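Local coordinates for UDP-N-acetylglucosamine 4,6-dehydratase (Vibrio fischeri, PDB 3PVZ), which probably acts as a lyase that removes water from UDP-N-acetylglucosamine, using the NAD it holds in a Rossmann-type domain, at residues S120-V125 / P131-R136; V172-A177 / E373-L378; S178-E183 / I381-F386. All blocks are in the same frame, centred on the assembly; numbering follows the deposited sequence. Where two conformers were deposited one is given.

Interaction 1 of 3, residues S120-V125 / P131-R136. With NAD (nicotinamide-adenine-dinucleotide), chain E.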
loop_
_atom_site.group_PDB
_atom_site.type_symbol
_atom_site.label_atom_id
_atom_site.label_comp_id
_atom_site.label_asym_id
_atom_site.label_seq_id
_atom_site.Cartn_x
_atom_site.Cartn_y
_atom_site.Cartn_z
ATOM N N SER A 120 2.675 0.103 10.964
ATOM C CA SER A 120 1.782 0.591 9.915
ATOM C C SER A 120 1.729 2.112 10.023
ATOM O O SER A 120 1.859 2.646 11.114
ATOM C CB SER A 120 0.402 -0.037 10.048
ATOM O OG SER A 120 -0.343 0.602 11.087
ATOM N N ALA A 121 1.512 2.776 8.903
ATOM C CA ALA A 121 1.501 4.266 8.812
ATOM C C ALA A 121 1.187 4.720 7.425
ATOM O O ALA A 121 1.320 3.952 6.473
ATOM C CB ALA A 121 2.845 4.886 9.181
ATOM N N LEU A 122 0.786 5.989 7.350
ATOM C CA LEU A 122 0.986 6.812 6.175
ATOM C C LEU A 122 2.147 7.718 6.510
ATOM O O LEU A 122 2.117 8.367 7.567
ATOM C CB LEU A 122 -0.239 7.682 5.845
ATOM C CG LEU A 122 -1.101 7.116 4.735
ATOM C CD1 LEU A 122 -1.929 5.959 5.326
ATOM C CD2 LEU A 122 -1.980 8.206 4.149
ATOM N N LYS A 123 3.167 7.725 5.643
ATOM C CA LYS A 123 4.437 8.358 5.979
ATOM C C LYS A 123 4.901 9.448 5.015
ATOM O O LYS A 123 5.823 10.164 5.373
ATOM C CB LYS A 123 5.564 7.310 6.128
ATOM C CG LYS A 123 5.933 6.591 4.807
ATOM C CD LYS A 123 7.269 5.887 4.862
ATOM C CE LYS A 123 7.533 5.108 3.554
ATOM N NZ LYS A 123 8.829 4.308 3.650
ATOM N N HIS A 124 4.290 9.577 3.822
ATOM C CA HIS A 124 4.734 10.558 2.825
ATOM C C HIS A 124 4.246 11.948 3.140
ATOM O O HIS A 124 3.053 12.187 3.307
ATOM C CB HIS A 124 4.333 10.134 1.411
ATOM C CG HIS A 124 5.152 8.999 0.910
ATOM N ND1 HIS A 124 6.378 9.183 0.315
ATOM C CD2 HIS A 124 4.975 7.657 1.015
ATOM C CE1 HIS A 124 6.916 8.001 0.056
ATOM N NE2 HIS A 124 6.078 7.058 0.461
ATOM N N VAL A 125 5.195 12.866 3.251
ATOM C CA VAL A 125 4.921 14.264 3.618
ATOM C C VAL A 125 3.804 14.872 2.738
ATOM O O VAL A 125 2.948 15.599 3.227
ATOM C CB VAL A 125 6.248 15.089 3.554
ATOM C CG1 VAL A 125 5.974 16.611 3.574
ATOM C CG2 VAL A 125 7.149 14.663 4.687
ATOM N N PRO A 131 -7.458 17.407 1.973
ATOM C CA PRO A 131 -7.963 17.103 3.288
ATOM C C PRO A 131 -8.369 15.621 3.465
ATOM O O PRO A 131 -8.542 15.172 4.586
ATOM C CB PRO A 131 -9.159 18.057 3.435
ATOM C CG PRO A 131 -9.533 18.496 2.060
ATOM C CD PRO A 131 -8.403 18.185 1.147
ATOM N N PHE A 132 -8.483 14.871 2.376
ATOM C CA PHE A 132 -8.996 13.515 2.471
ATOM C C PHE A 132 -7.854 12.564 2.806
ATOM O O PHE A 132 -7.958 11.787 3.737
ATOM C CB PHE A 132 -9.745 13.157 1.194
ATOM C CG PHE A 132 -10.586 14.294 0.662
ATOM C CD1 PHE A 132 -11.654 14.786 1.404
ATOM C CD2 PHE A 132 -10.271 14.906 -0.548
ATOM C CE1 PHE A 132 -12.421 15.858 0.935
ATOM C CE2 PHE A 132 -11.030 15.967 -1.021
ATOM C CZ PHE A 132 -12.118 16.434 -0.277
ATOM N N THR A 133 -6.743 12.680 2.109
ATOM C CA THR A 133 -5.551 11.933 2.468
ATOM C C THR A 133 -5.062 12.280 3.883
ATOM O O THR A 133 -4.651 11.396 4.633
ATOM C CB THR A 133 -4.426 12.142 1.447
ATOM O OG1 THR A 133 -4.939 11.968 0.117
ATOM C CG2 THR A 133 -3.340 11.137 1.671
ATOM N N LEU A 134 -5.169 13.548 4.257
ATOM C CA LEU A 134 -4.762 14.021 5.572
ATOM C C LEU A 134 -5.593 13.390 6.668
ATOM O O LEU A 134 -5.085 13.061 7.722
ATOM C CB LEU A 134 -4.920 15.540 5.617
ATOM C CG LEU A 134 -4.365 16.387 6.764
ATOM C CD1 LEU A 134 -2.905 16.062 7.075
ATOM C CD2 LEU A 134 -4.509 17.868 6.424
HETATM N N MSE A 135 -6.888 13.246 6.432
HETATM C CA MSE A 135 -7.772 12.615 7.413
HETATM C C MSE A 135 -7.402 11.149 7.516
HETATM O O MSE A 135 -7.355 10.618 8.601
HETATM C CB MSE A 135 -9.242 12.742 7.029
HETATM C CG MSE A 135 -10.230 12.094 7.955
HETATM SE SE MSE A 135 -10.154 12.845 9.708
HETATM C CE MSE A 135 -11.473 14.280 9.408
ATOM N N ARG A 136 -7.097 10.512 6.393
ATOM C CA ARG A 136 -6.710 9.118 6.442
ATOM C C ARG A 136 -5.427 8.915 7.262
ATOM O O ARG A 136 -5.277 7.936 7.941
ATOM C CB ARG A 136 -6.557 8.515 5.032
ATOM C CG ARG A 136 -6.128 7.076 5.112
ATOM C CD ARG A 136 -6.016 6.373 3.785
ATOM N NE ARG A 136 -5.470 5.044 4.020
ATOM C CZ ARG A 136 -4.554 4.438 3.265
ATOM N NH1 ARG A 136 -4.033 5.019 2.201
ATOM N NH2 ARG A 136 -4.094 3.265 3.610
HETATM P PA NAD E . 6.051 1.493 4.677
HETATM O O1A NAD E . 5.255 2.358 3.756
HETATM O O2A NAD E . 6.966 0.605 3.890
HETATM O O5B NAD E . 5.145 0.378 5.359
HETATM C C5B NAD E . 3.974 0.857 6.055
HETATM C C4B NAD E . 3.051 -0.366 6.047
HETATM O O4B NAD E . 1.832 -0.125 6.719
HETATM C C3B NAD E . 2.703 -0.765 4.577
HETATM O O3B NAD E . 2.989 -2.127 4.333
HETATM C C2B NAD E . 1.190 -0.454 4.494
HETATM O O2B NAD E . 0.485 -1.210 3.517
HETATM C C1B NAD E . 0.823 -0.748 5.967
HETATM N N9A NAD E . -0.443 -0.125 6.322
HETATM C C8A NAD E . -0.774 1.168 6.196
HETATM N N7A NAD E . -2.000 1.373 6.552
HETATM C C5A NAD E . -2.481 0.180 7.020
HETATM C C6A NAD E . -3.705 -0.247 7.524
HETATM N N6A NAD E . -4.680 0.705 7.701
HETATM N N1A NAD E . -3.883 -1.520 7.862
HETATM C C2A NAD E . -2.911 -2.410 7.691
HETATM N N3A NAD E . -1.753 -2.053 7.194
HETATM C C4A NAD E . -1.506 -0.794 6.859
HETATM O O3 NAD E . 6.793 2.426 5.758
HETATM P PN NAD E . 8.156 1.887 6.470
HETATM O O1N NAD E . 9.371 2.428 5.736
HETATM O O2N NAD E . 8.293 0.452 6.774
HETATM O O5D NAD E . 8.126 2.846 7.815
HETATM C C5D NAD E . 7.244 2.332 8.801
HETATM C C4D NAD E . 7.224 3.288 10.000
HETATM O O4D NAD E . 8.584 3.724 10.319
HETATM C C3D NAD E . 6.450 4.574 9.635
HETATM O O3D NAD E . 5.838 5.207 10.781
HETATM C C2D NAD E . 7.574 5.530 9.176
HETATM O O2D NAD E . 7.210 6.913 9.307
HETATM C C1D NAD E . 8.689 5.166 10.157
HETATM N N1N NAD E . 10.017 5.576 9.676
HETATM C C2N NAD E . 10.469 5.054 8.529
HETATM C C3N NAD E . 11.713 5.391 8.039
HETATM C C7N NAD E . 12.215 4.850 6.765
HETATM O O7N NAD E . 13.302 5.276 6.380
HETATM N N7N NAD E . 11.529 3.966 6.025
HETATM C C4N NAD E . 12.521 6.301 8.766
HETATM C C5N NAD E . 12.024 6.805 9.957
HETATM C C6N NAD E . 10.751 6.433 10.391
#
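L122 drops one methyl, CD1, onto the middle of a face of the R136 guanidinium, 3.7 Å from CZ, with its side chain at roughly a right angle to the arginine. R136 gets there by running straight out: CG is anti to the backbone N (chi1 179°) and the chain stays extended as far as NE, which carries the guanidinium from helix 131-154 out to L122. This is the close part of the contact, and it is buried. The other methyl of L122 meets the helix more loosely, CD2 lying 4.1 Å from T133 CG2, while T133 OG1 is hydrogen-bonded to D130 OD1, just before the helix. R136 NH1 is held by two carbonyls of the second subunit, those of A95 and I68, so the leucine packs on a cation whose place is set across the dimer interface. Away from the helix the loop changes character. K123, partly exposed, sends NZ to NAD O1N at 2.9 Å and also bonds to the D207 carbonyl, and A121 CB rests 3.4 Å from NAD O3D. A loop leaving strand 115-118 to line the dinucleotide, then leading into the next helix, is characteristic of the Rossmann fold.

Interaction 2 of 3, residues V172-A177 / E373-L378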
loop_
_atom_site.group_PDB
_atom_site.type_symbol
_atom_site.label_atom_id
_atom_site.label_comp_id
_atom_site.label_asym_id
_atom_site.label_seq_id
_atom_site.Cartn_x
_atom_site.Cartn_y
_atom_site.Cartn_z
ATOM N N VAL A 172 7.489 20.094 11.661
ATOM C CA VAL A 172 7.445 21.187 10.706
ATOM C C VAL A 172 6.365 20.955 9.627
ATOM O O VAL A 172 5.973 21.885 8.931
ATOM C CB VAL A 172 8.869 21.414 10.084
ATOM C CG1 VAL A 172 9.825 22.003 11.138
ATOM C CG2 VAL A 172 9.463 20.104 9.493
ATOM N N ASN A 173 5.860 19.726 9.528
ATOM C CA ASN A 173 4.803 19.364 8.574
ATOM C C ASN A 173 3.695 18.541 9.288
ATOM O O ASN A 173 3.850 18.216 10.454
ATOM C CB ASN A 173 5.424 18.625 7.400
ATOM C CG ASN A 173 6.249 17.437 7.835
ATOM O OD1 ASN A 173 5.887 16.724 8.771
ATOM N ND2 ASN A 173 7.347 17.195 7.144
HETATM N N MSE A 174 2.585 18.242 8.616
HETATM C CA MSE A 174 1.423 17.580 9.256
HETATM C C MSE A 174 1.695 16.107 9.609
HETATM O O MSE A 174 1.093 15.562 10.530
HETATM C CB MSE A 174 0.162 17.669 8.382
HETATM C CG MSE A 174 -0.275 19.090 7.997
HETATM SE SE MSE A 174 -0.783 20.039 9.561
HETATM C CE MSE A 174 -2.581 19.268 9.799
HETATM N N MSE A 175 2.564 15.473 8.838
HETATM C CA MSE A 175 3.074 14.135 9.123
HETATM C C MSE A 175 3.636 14.036 10.526
HETATM O O MSE A 175 3.204 13.217 11.343
HETATM C CB MSE A 175 4.215 13.812 8.157
HETATM C CG MSE A 175 3.922 12.779 7.203
HETATM SE SE MSE A 175 3.785 11.158 8.213
HETATM C CE MSE A 175 5.678 11.162 8.766
ATOM N N GLY A 176 4.632 14.880 10.778
ATOM C CA GLY A 176 5.308 14.915 12.046
ATOM C C GLY A 176 4.365 15.348 13.124
ATOM O O GLY A 176 4.436 14.837 14.233
ATOM N N ALA A 177 3.473 16.285 12.826
ATOM C CA ALA A 177 2.456 16.653 13.814
ATOM C C ALA A 177 1.558 15.431 14.136
ATOM O O ALA A 177 1.206 15.203 15.307
ATOM C CB ALA A 177 1.640 17.799 13.338
ATOM N N GLU A 373 -7.705 23.359 6.289
ATOM C CA GLU A 373 -7.369 24.395 7.249
ATOM C C GLU A 373 -8.083 24.208 8.581
ATOM O O GLU A 373 -7.601 24.652 9.602
ATOM C CB GLU A 373 -7.647 25.781 6.639
ATOM C CG GLU A 373 -6.578 26.183 5.600
ATOM C CD GLU A 373 -5.210 26.503 6.245
ATOM O OE1 GLU A 373 -5.166 27.441 7.087
ATOM O OE2 GLU A 373 -4.195 25.815 5.920
ATOM N N GLU A 374 -9.229 23.545 8.570
ATOM C CA GLU A 374 -9.885 23.139 9.807
ATOM C C GLU A 374 -9.008 22.159 10.610
ATOM O O GLU A 374 -8.920 22.252 11.839
ATOM C CB GLU A 374 -11.191 22.449 9.456
ATOM C CG GLU A 374 -12.286 22.568 10.473
ATOM C CD GLU A 374 -13.516 21.810 10.048
ATOM O OE1 GLU A 374 -13.607 21.444 8.848
ATOM O OE2 GLU A 374 -14.376 21.557 10.926
ATOM N N ILE A 375 -8.371 21.219 9.912
ATOM C CA ILE A 375 -7.500 20.240 10.575
ATOM C C ILE A 375 -6.246 20.939 11.116
ATOM O O ILE A 375 -5.882 20.755 12.284
ATOM C CB ILE A 375 -7.086 19.070 9.642
ATOM C CG1 ILE A 375 -8.311 18.416 8.985
ATOM C CG2 ILE A 375 -6.295 18.007 10.433
ATOM C CD1 ILE A 375 -8.015 17.116 8.273
ATOM N N VAL A 376 -5.625 21.780 10.277
ATOM C CA VAL A 376 -4.473 22.592 10.690
ATOM C C VAL A 376 -4.789 23.396 11.938
ATOM O O VAL A 376 -3.980 23.457 12.855
ATOM C CB VAL A 376 -3.989 23.553 9.596
ATOM C CG1 VAL A 376 -2.890 24.472 10.144
ATOM C CG2 VAL A 376 -3.470 22.779 8.385
ATOM N N GLN A 377 -5.971 23.987 11.995
ATOM C CA GLN A 377 -6.354 24.766 13.171
ATOM C C GLN A 377 -6.469 23.906 14.421
ATOM O O GLN A 377 -6.060 24.306 15.502
ATOM C CB GLN A 377 -7.660 25.504 12.925
ATOM C CG GLN A 377 -7.503 26.679 11.986
ATOM C CD GLN A 377 -6.497 27.716 12.496
ATOM O OE1 GLN A 377 -6.590 28.189 13.636
ATOM N NE2 GLN A 377 -5.521 28.053 11.655
ATOM N N LEU A 378 -7.037 22.723 14.277
ATOM C CA LEU A 378 -7.064 21.787 15.371
ATOM C C LEU A 378 -5.628 21.381 15.771
ATOM O O LEU A 378 -5.306 21.327 16.946
ATOM C CB LEU A 378 -7.899 20.574 14.977
ATOM C CG LEU A 378 -7.955 19.390 15.916
ATOM C CD1 LEU A 378 -8.619 19.800 17.218
ATOM C CD2 LEU A 378 -8.723 18.298 15.184
#
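The loop residues V172 and N173 and the first turn of helix 174-189 lie beside the N-terminal half of helix 372-382, with the CA atoms of M174 and V376 7.9 Å apart. N173 occupies the N-cap of the first helix: its OD1 accepts from G176 N at 3.0 Å, with the N-H pointing almost straight at the oxygen (168°) and the donor nearly on the line of the C=O. M174, a selenomethionine, follows directly and bridges the gap. Its CG sits beside the backbone N (chi1 -57°), and two further bends at chi2 and chi3 fold the chain so that the terminal methyl reaches the second helix. There CE lies 3.9 Å from V376 CG2 and 4.0 Å from I375 CG2, touching two neighbouring residues, while SE is 4.0 Å from that same valine methyl. The M174 and V376 side chains cross at about a right angle. L134 of helix 131-154, F379 and F386 also pack against M174. No hydrogen bond or salt bridge joins the segments, which are held by dispersion and the burial of apolar surface; hydrogen bonds run within each segment or from M174 N to E128, and N173 caps the turn that carries M174.

Interaction 3 of 3, residues S178-E183 / I381-F386. With NAD (nicotinamide-adenine-dinucleotide), chain E.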
loop_
_atom_site.group_PDB
_atom_site.type_symbol
_atom_site.label_atom_id
_atom_site.label_comp_id
_atom_site.label_asym_id
_atom_site.label_seq_id
_atom_site.Cartn_x
_atom_site.Cartn_y
_atom_site.Cartn_z
ATOM N N SER A 178 1.232 14.628 13.125
ATOM C CA SER A 178 0.348 13.477 13.364
ATOM C C SER A 178 1.048 12.492 14.267
ATOM O O SER A 178 0.425 12.013 15.211
ATOM C CB SER A 178 -0.185 12.813 12.077
ATOM O OG SER A 178 0.777 11.988 11.493
ATOM N N LYS A 179 2.325 12.214 14.004
ATOM C CA LYS A 179 3.111 11.326 14.880
ATOM C C LYS A 179 3.274 11.976 16.277
ATOM O O LYS A 179 3.340 11.280 17.290
ATOM C CB LYS A 179 4.490 10.983 14.286
ATOM C CG LYS A 179 4.518 10.349 12.858
ATOM C CD LYS A 179 4.278 8.835 12.882
ATOM C CE LYS A 179 4.656 8.158 11.524
ATOM N NZ LYS A 179 6.119 7.947 11.367
ATOM N N ARG A 180 3.345 13.296 16.352
ATOM C CA ARG A 180 3.457 13.958 17.649
ATOM C C ARG A 180 2.156 13.854 18.432
ATOM O O ARG A 180 2.170 13.697 19.648
ATOM C CB ARG A 180 3.848 15.429 17.483
ATOM C CG ARG A 180 3.902 16.189 18.787
ATOM C CD ARG A 180 4.985 15.663 19.745
ATOM N NE ARG A 180 4.843 16.350 21.023
ATOM C CZ ARG A 180 4.267 15.851 22.115
ATOM N NH1 ARG A 180 3.817 14.591 22.149
ATOM N NH2 ARG A 180 4.191 16.618 23.200
ATOM N N ILE A 181 1.028 13.949 17.735
ATOM C CA ILE A 181 -0.266 13.800 18.391
ATOM C C ILE A 181 -0.428 12.338 18.820
ATOM O O ILE A 181 -0.889 12.058 19.926
ATOM C CB ILE A 181 -1.447 14.273 17.488
ATOM C CG1 ILE A 181 -1.368 15.777 17.275
ATOM C CG2 ILE A 181 -2.790 13.888 18.098
ATOM C CD1 ILE A 181 -1.954 16.247 15.966
HETATM N N MSE A 182 -0.000 11.421 17.977
HETATM C CA MSE A 182 -0.035 10.003 18.333
HETATM C C MSE A 182 0.656 9.697 19.666
HETATM O O MSE A 182 0.134 8.939 20.476
HETATM C CB MSE A 182 0.647 9.170 17.265
HETATM C CG MSE A 182 0.596 7.664 17.562
HETATM SE SE MSE A 182 2.242 6.830 16.988
HETATM C CE MSE A 182 1.874 6.846 15.207
ATOM N N GLU A 183 1.851 10.260 19.836
ATOM C CA GLU A 183 2.662 10.132 21.064
ATOM C C GLU A 183 1.879 10.571 22.320
ATOM O O GLU A 183 2.007 9.969 23.388
ATOM C CB GLU A 183 3.931 10.984 20.935
ATOM C CG GLU A 183 4.891 10.909 22.124
ATOM C CD GLU A 183 6.143 11.795 21.982
ATOM O OE1 GLU A 183 6.072 12.888 21.370
ATOM O OE2 GLU A 183 7.200 11.400 22.530
ATOM N N ILE A 381 -4.053 23.907 18.063
ATOM C CA ILE A 381 -4.510 23.803 19.460
ATOM C C ILE A 381 -3.818 22.624 20.136
ATOM O O ILE A 381 -3.353 22.736 21.259
ATOM C CB ILE A 381 -6.056 23.726 19.563
ATOM C CG1 ILE A 381 -6.644 25.131 19.300
ATOM C CG2 ILE A 381 -6.465 23.192 20.917
ATOM C CD1 ILE A 381 -8.169 25.191 19.042
HETATM N N MSE A 382 -3.693 21.514 19.419
HETATM C CA MSE A 382 -3.029 20.345 19.969
HETATM C C MSE A 382 -1.540 20.607 20.276
HETATM O O MSE A 382 -1.044 20.168 21.303
HETATM C CB MSE A 382 -3.173 19.155 19.009
HETATM C CG MSE A 382 -4.614 18.719 18.719
HETATM SE SE MSE A 382 -5.578 18.304 20.315
HETATM C CE MSE A 382 -4.716 16.604 20.659
ATOM N N ILE A 383 -0.845 21.314 19.381
ATOM C CA ILE A 383 0.599 21.555 19.478
ATOM C C ILE A 383 0.905 23.052 19.269
ATOM O O ILE A 383 1.284 23.449 18.175
ATOM C CB ILE A 383 1.382 20.791 18.388
ATOM C CG1 ILE A 383 0.945 19.342 18.272
ATOM C CG2 ILE A 383 2.884 20.848 18.653
ATOM C CD1 ILE A 383 1.535 18.692 17.064
ATOM N N PRO A 384 0.759 23.882 20.312
ATOM C CA PRO A 384 0.864 25.356 20.137
ATOM C C PRO A 384 2.115 25.889 19.421
ATOM O O PRO A 384 2.017 26.834 18.633
ATOM C CB PRO A 384 0.805 25.879 21.575
ATOM C CG PRO A 384 -0.045 24.827 22.295
ATOM C CD PRO A 384 0.389 23.514 21.690
ATOM N N ASP A 385 3.271 25.285 19.660
ATOM C CA ASP A 385 4.511 25.742 19.010
ATOM C C ASP A 385 4.686 25.242 17.561
ATOM O O ASP A 385 5.738 25.443 16.958
ATOM C CB ASP A 385 5.738 25.405 19.889
ATOM C CG ASP A 385 5.784 26.252 21.179
ATOM O OD1 ASP A 385 6.205 27.437 21.130
ATOM O OD2 ASP A 385 5.388 25.740 22.244
ATOM N N PHE A 386 3.654 24.604 17.009
ATOM C CA PHE A 386 3.637 24.159 15.613
ATOM C C PHE A 386 2.987 25.223 14.711
ATOM O O PHE A 386 2.022 25.899 15.103
ATOM C CB PHE A 386 2.869 22.840 15.523
ATOM C CG PHE A 386 2.656 22.346 14.130
ATOM C CD1 PHE A 386 1.400 22.378 13.551
ATOM C CD2 PHE A 386 3.705 21.827 13.408
ATOM C CE1 PHE A 386 1.206 21.913 12.262
ATOM C CE2 PHE A 386 3.518 21.359 12.127
ATOM C CZ PHE A 386 2.264 21.407 11.550
HETATM P PA NAD E . 6.051 1.493 4.677
HETATM O O1A NAD E . 5.255 2.358 3.756
HETATM O O2A NAD E . 6.966 0.605 3.890
HETATM O O5B NAD E . 5.145 0.378 5.359
HETATM C C5B NAD E . 3.974 0.857 6.055
HETATM C C4B NAD E . 3.051 -0.366 6.047
HETATM O O4B NAD E . 1.832 -0.125 6.719
HETATM C C3B NAD E . 2.703 -0.765 4.577
HETATM O O3B NAD E . 2.989 -2.127 4.333
HETATM C C2B NAD E . 1.190 -0.454 4.494
HETATM O O2B NAD E . 0.485 -1.210 3.517
HETATM C C1B NAD E . 0.823 -0.748 5.967
HETATM N N9A NAD E . -0.443 -0.125 6.322
HETATM C C8A NAD E . -0.774 1.168 6.196
HETATM N N7A NAD E . -2.000 1.373 6.552
HETATM C C5A NAD E . -2.481 0.180 7.020
HETATM C C6A NAD E . -3.705 -0.247 7.524
HETATM N N6A NAD E . -4.680 0.705 7.701
HETATM N N1A NAD E . -3.883 -1.520 7.862
HETATM C C2A NAD E . -2.911 -2.410 7.691
HETATM N N3A NAD E . -1.753 -2.053 7.194
HETATM C C4A NAD E . -1.506 -0.794 6.859
HETATM O O3 NAD E . 6.793 2.426 5.758
HETATM P PN NAD E . 8.156 1.887 6.470
HETATM O O1N NAD E . 9.371 2.428 5.736
HETATM O O2N NAD E . 8.293 0.452 6.774
HETATM O O5D NAD E . 8.126 2.846 7.815
HETATM C C5D NAD E . 7.244 2.332 8.801
HETATM C C4D NAD E . 7.224 3.288 10.000
HETATM O O4D NAD E . 8.584 3.724 10.319
HETATM C C3D NAD E . 6.450 4.574 9.635
HETATM O O3D NAD E . 5.838 5.207 10.781
HETATM C C2D NAD E . 7.574 5.530 9.176
HETATM O O2D NAD E . 7.210 6.913 9.307
HETATM C C1D NAD E . 8.689 5.166 10.157
HETATM N N1N NAD E . 10.017 5.576 9.676
HETATM C C2N NAD E . 10.469 5.054 8.529
HETATM C C3N NAD E . 11.713 5.391 8.039
HETATM C C7N NAD E . 12.215 4.850 6.765
HETATM O O7N NAD E . 13.302 5.276 6.380
HETATM N N7N NAD E . 11.529 3.966 6.025
HETATM C C4N NAD E . 12.521 6.301 8.766
HETATM C C5N NAD E . 12.024 6.805 9.957
HETATM C C6N NAD E . 10.751 6.433 10.391
#
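I383 CD1 settles in a hollow of helix 174-189, 3.8 Å from A177 CB, 3.9 Å from R180 CG and 4.1 Å from I181 CG1. With CG1 anti to its own carbonyl carbon (chi1 -47°) and CD1 extended beyond it, the isoleucine brings its end methyl to the helix at a slant. A second apolar touch joins I181 CG2 to the M382 methyl, CE, at 4.2 Å; I181 is modelled in two conformers, and its distances belong to one of them. R180 contributes the aliphatic base of its chain; a bend at chi2 turns the rest away. M382 and I383 lie where helix 372-382 gives out: I383 is the first residue to leave helical geometry, and a type I beta turn runs from it to F386. The C-terminal helix thus packs on the outside of helix 174-189, one of the helices connecting the parallel strands of the Rossmann domain. Farther out, F357 of helix 351-367 touches both I181 and M382. E183 is anchored through OE2 to N345 and S347. K179 leaves the helix in another direction, and its NZ donates hydrogen bonds to both hydroxyls of the nicotinamide-side ribose, O2D at 2.6 Å and O3D at 2.8 Å.

How the interactions relate
From the N terminus, the chain comes to interaction 1 first: with five residues between its segments, it closes the loop that joins strand 115-118 to helix 131-154, and is complete before the others begin. Interactions 2 and 3 open in turn along helix 174-189 and close almost 200 residues later on helix 372-382 and the tail after it. Their segments alternate, so the two closures cross, as expected of consecutive contacts between helices running broadly in the same direction. L122 O, 3.3 Å from M175 SE, ties the cofactor-side loop to helix 174-189, and N173 O, 3.6 Å from F386 CE2, joins that helix's start to the C-terminal tail. Interactions 1 and 3 share NAD through K123 and K179.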